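PDB 5Z5C: cysteine synthase from Fusobacterium nucleatum subsp. nucleatum, which produces hydrogen sulfide from cysteine using pyridoxal 5'-phosphate, and probably also has the cysteine synthase activity of its family. Local coordinates for residues S153-Y156 with N157-A160. Sequence-based numbering, arbitrary orientation.
Sequences SNLY and NSEA
With CG opposite the carbonyl carbon in both Tyr156 (chi1 -69°) and Glu159 (chi1 -76°), ring and carboxylate run side by side, three residues apart on the helix, their planes 53° apart. Glu159 OE1 comes obliquely to within 3.9 Å of Tyr156 CD1, while OE2 lies 3.7 Å from Leu155 CB. Glutamate suits this place because its extended chain carries OE1 to Tyr56 OH; OE1 also bonds NZ of Lys60, dimethylated in this crystal form. Tyr156 is long enough for its hydroxyl to bond Glu66. Residues 155 to 158 form the first turn of helix 155-163, with Asn154 as N-cap: its short side chain reaches forward, so that OD1 accepts from Tyr156 N at 3.0 Å, from above the amide plane, and its ND2 donates to Pro149 O. The i to i+4 hydrogen bonds follow: Glu159 N to Leu155 O (2.9 Å) and Ala160 N to Tyr156 O (2.8 Å). Small Ala160 fits against Tyr56 of helix 50-57. From the buried side of the turn, Asn157 ND2 donates to Gln151 O and to Thr189 OG1; asparagine suits the position because one amide nitrogen serves both acceptors, making it a second-shell partner of a residue that binds pyridoxal 5'-phosphate.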
ATOM      1  N   SER B 153       6.845  18.682 -17.124  1.00 52.34           N
ATOM      2  CA  SER B 153       7.643  18.849 -18.358  1.00 51.83           C
ATOM      3  C   SER B 153       8.824  17.888 -18.519  1.00 51.23           C
ATOM      4  O   SER B 153       9.425  17.865 -19.580  1.00 51.83           O
ATOM      5  CB  SER B 153       8.196  20.289 -18.406  1.00 51.92           C
ATOM      6  OG  SER B 153       8.905  20.611 -17.221  1.00 52.31           O
ATOM      7  N   ASN B 154       9.179  17.113 -17.493  1.00 49.47           N
ATOM      8  CA  ASN B 154      10.438  16.355 -17.502  1.00 48.90           C
ATOM      9  C   ASN B 154      10.244  15.035 -18.284  1.00 48.10           C
ATOM     10  O   ASN B 154       9.382  14.224 -17.949  1.00 47.32           O
ATOM     11  CB  ASN B 154      10.916  16.122 -16.035  1.00 48.53           C
ATOM     12  CG  ASN B 154      12.289  15.487 -15.943  1.00 48.71           C
ATOM     13  OD1 ASN B 154      12.808  14.946 -16.923  1.00 48.50           O
ATOM     14  ND2 ASN B 154      12.895  15.543 -14.742  1.00 49.31           N
ATOM     15  N   LEU B 155      11.038  14.836 -19.342  1.00 48.05           N
ATOM     16  CA  LEU B 155      11.002  13.588 -20.134  1.00 47.54           C
ATOM     17  C   LEU B 155      11.324  12.297 -19.370  1.00 45.05           C
ATOM     18  O   LEU B 155      10.894  11.207 -19.766  1.00 43.57           O
ATOM     19  CB  LEU B 155      11.932  13.707 -21.359  1.00 49.74           C
ATOM     20  CG  LEU B 155      11.382  14.507 -22.562  1.00 51.02           C
ATOM     21  CD1 LEU B 155      12.365  14.489 -23.732  1.00 52.54           C
ATOM     22  CD2 LEU B 155      10.025  13.974 -23.009  1.00 50.76           C
ATOM     23  N   TYR B 156      12.106  12.421 -18.299  1.00 44.87           N
ATOM     24  CA  TYR B 156      12.403  11.290 -17.410  1.00 43.73           C
ATOM     25  C   TYR B 156      11.082  10.647 -16.879  1.00 41.81           C
ATOM     26  O   TYR B 156      11.028   9.450 -16.658  1.00 41.12           O
ATOM     27  CB  TYR B 156      13.265  11.741 -16.225  1.00 44.33           C
ATOM     28  CG  TYR B 156      14.718  12.144 -16.603  1.00 45.31           C
ATOM     29  CD1 TYR B 156      15.116  12.254 -17.930  1.00 45.97           C
ATOM     30  CD2 TYR B 156      15.656  12.414 -15.616  1.00 46.16           C
ATOM     31  CE1 TYR B 156      16.419  12.619 -18.263  1.00 46.92           C
ATOM     32  CE2 TYR B 156      16.955  12.776 -15.935  1.00 46.93           C
ATOM     33  CZ  TYR B 156      17.331  12.879 -17.259  1.00 47.65           C
ATOM     34  OH  TYR B 156      18.621  13.239 -17.568  1.00 47.88           O
ATOM     35  N   ASN B 157      10.057  11.472 -16.676  1.00 40.88           N
ATOM     36  CA  ASN B 157       8.746  11.041 -16.247  1.00 40.34           C
ATOM     37  C   ASN B 157       8.107  10.053 -17.257  1.00 40.48           C
ATOM     38  O   ASN B 157       7.934   8.863 -16.943  1.00 40.46           O
ATOM     39  CB  ASN B 157       7.883  12.265 -15.981  1.00 39.94           C
ATOM     40  CG  ASN B 157       6.489  11.928 -15.506  1.00 39.18           C
ATOM     41  OD1 ASN B 157       6.086  10.774 -15.502  1.00 38.72           O
ATOM     42  ND2 ASN B 157       5.744  12.942 -15.104  1.00 39.01           N
ATOM     43  N   SER B 158       7.822  10.506 -18.475  1.00 40.34           N
ATOM     44  CA  SER B 158       7.301   9.616 -19.492  1.00 40.30           C
ATOM     45  C   SER B 158       8.225   8.436 -19.745  1.00 39.85           C
ATOM     46  O   SER B 158       7.739   7.312 -19.933  1.00 39.52           O
ATOM     47  CB  SER B 158       6.962  10.349 -20.827  1.00 41.09           C
ATOM     48  OG  SER B 158       8.105  10.939 -21.417  1.00 42.92           O
ATOM     49  N   GLU B 159       9.532   8.674 -19.726  1.00 40.08           N
ATOM     50  CA  GLU B 159      10.503   7.597 -19.929  1.00 40.58           C
ATOM     51  C   GLU B 159      10.398   6.530 -18.855  1.00 39.05           C
ATOM     52  O   GLU B 159      10.600   5.369 -19.149  1.00 37.64           O
ATOM     53  CB  GLU B 159      11.958   8.088 -19.900  1.00 41.79           C
ATOM     54  CG  GLU B 159      12.481   8.833 -21.139  1.00 43.85           C
ATOM     55  CD  GLU B 159      13.801   9.543 -20.890  1.00 45.57           C
ATOM     56  OE1 GLU B 159      14.614   9.040 -20.084  1.00 47.67           O
ATOM     57  OE2 GLU B 159      14.019  10.624 -21.477  1.00 47.45           O
ATOM     58  N   ALA B 160      10.187   6.948 -17.602  1.00 38.79           N
ATOM     59  CA  ALA B 160      10.022   5.989 -16.477  1.00 37.74           C
ATOM     60  C   ALA B 160       8.996   4.924 -16.842  1.00 36.79           C
ATOM     61  O   ALA B 160       9.250   3.726 -16.696  1.00 36.91           O
ATOM     62  CB  ALA B 160       9.609   6.718 -15.212  1.00 37.56           C
TER